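Nicotinate-nucleotide diphosphorylase (Carboxylating) (Streptococcus pyogenes GA06023, PDB 5HUO) probably catalyses the conversion of quinolinate and phosphoribosyl diphosphate into nicotinate ribonucleotide, carbon dioxide and diphosphate, a step of NAD(+) biosynthesis. Local coordinates at residues V50-E53 with D54-T57. Residues are numbered along the deposited sequence; the frame is centred on the assembly and turned at random.
Sequences VHSE and DYST
Glu53 lies across the ring of Tyr55, the first residue of a helix, in a CH-pi contact: CG of Glu53 sits 3.5 Å from the centroid of the Tyr55 ring and 14° off the ring normal, squarely over one face. The Glu53 carboxylate continues the stack, its plane only 9° from that of the ring, and CD of Glu53 comes to 3.5 Å from CE1 of Tyr55. A chi1 of 77° puts CG of Glu53 between its own backbone N and carbonyl carbon, from where the extended chain carries the carboxylate out over the CD1-CE1 side of the ring. At the far end of the tyrosine, OG of Ser52 stands 3.1 Å from OH of Tyr55, hydroxyl to hydroxyl. The backbone adds a weak, bent bond from Tyr55 N to Glu53 O.

Further along, Asp54 is the N-cap of the helix. OD1 of Asp54 accepts a long, weak bond from Thr57 N (3.5 Å), and OD2 of Asp54 a hydrogen bond from OG1 of Thr57 (2.7 Å), which approaches from above the carboxylate plane; Thr127 also bonds to OD2. In the second shell, Glu53 OE2 is bound by Asn58 and by Tyr217 of a second subunit, and Ser191 of that subunit bonds to Glu53 O, tying the turn into the hexamer.

Residues 50-54 thus link helix 35-49 to the capped start of helix 55-60 in the N-terminal part of the chain, where Val50 and Thr57 pack against the long helix 122-153.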
# COMPACT_ATOMS: atom_id res chain seq x y z
N VAL A 50 -15.43 3.13 9.16
CA VAL A 50 -16.44 3.25 8.12
C VAL A 50 -16.11 2.38 6.93
O VAL A 50 -15.23 2.73 6.19
CB VAL A 50 -16.59 4.68 7.60
CG1 VAL A 50 -17.82 4.78 6.72
CG2 VAL A 50 -16.73 5.69 8.74
N HIS A 51 -16.74 1.21 6.81
CA HIS A 51 -16.40 0.23 5.76
C HIS A 51 -17.25 0.40 4.54
O HIS A 51 -16.82 0.18 3.45
CB HIS A 51 -16.32 -1.26 6.19
CG HIS A 51 -17.61 -1.87 6.68
ND1 HIS A 51 -17.76 -2.35 7.96
CD2 HIS A 51 -18.79 -2.10 6.07
CE1 HIS A 51 -18.99 -2.83 8.13
NE2 HIS A 51 -19.63 -2.68 6.99
N SER A 52 -18.47 0.86 4.74
CA SER A 52 -19.34 1.26 3.63
C SER A 52 -19.79 2.70 3.81
O SER A 52 -19.23 3.58 3.22
CB SER A 52 -20.55 0.32 3.56
OG SER A 52 -21.35 0.36 4.74
N GLU A 53 -20.74 2.93 4.69
CA GLU A 53 -21.12 4.26 5.12
C GLU A 53 -21.56 4.37 6.57
O GLU A 53 -21.70 3.37 7.27
CB GLU A 53 -22.24 4.77 4.24
CG GLU A 53 -23.60 4.20 4.55
CD GLU A 53 -24.66 4.59 3.51
OE1 GLU A 53 -24.75 3.98 2.44
OE2 GLU A 53 -25.48 5.47 3.83
N ASP A 54 -21.73 5.60 7.02
CA ASP A 54 -22.24 5.87 8.39
C ASP A 54 -23.75 5.96 8.31
O ASP A 54 -24.30 7.03 8.19
CB ASP A 54 -21.61 7.15 8.99
CG ASP A 54 -22.11 7.49 10.38
OD1 ASP A 54 -22.80 6.67 11.04
OD2 ASP A 54 -21.79 8.63 10.79
N TYR A 55 -24.40 4.81 8.35
CA TYR A 55 -25.84 4.70 8.15
C TYR A 55 -26.63 5.56 9.12
O TYR A 55 -27.56 6.25 8.75
CB TYR A 55 -26.32 3.26 8.25
CG TYR A 55 -25.79 2.36 7.15
CD1 TYR A 55 -26.33 2.37 5.89
CD2 TYR A 55 -24.75 1.52 7.38
CE1 TYR A 55 -25.83 1.59 4.87
CE2 TYR A 55 -24.25 0.73 6.37
CZ TYR A 55 -24.80 0.78 5.11
OH TYR A 55 -24.32 -0.05 4.15
N SER A 56 -26.23 5.56 10.36
CA SER A 56 -26.97 6.28 11.43
C SER A 56 -26.99 7.77 11.15
O SER A 56 -28.01 8.43 11.28
CB SER A 56 -26.46 5.91 12.86
OG SER A 56 -25.33 5.01 12.81
N THR A 57 -25.87 8.29 10.70
CA THR A 57 -25.79 9.71 10.37
C THR A 57 -26.48 10.01 9.06
O THR A 57 -27.18 10.97 8.95
CB THR A 57 -24.35 10.21 10.32
OG1 THR A 57 -23.83 10.17 11.64
CG2 THR A 57 -24.23 11.62 9.83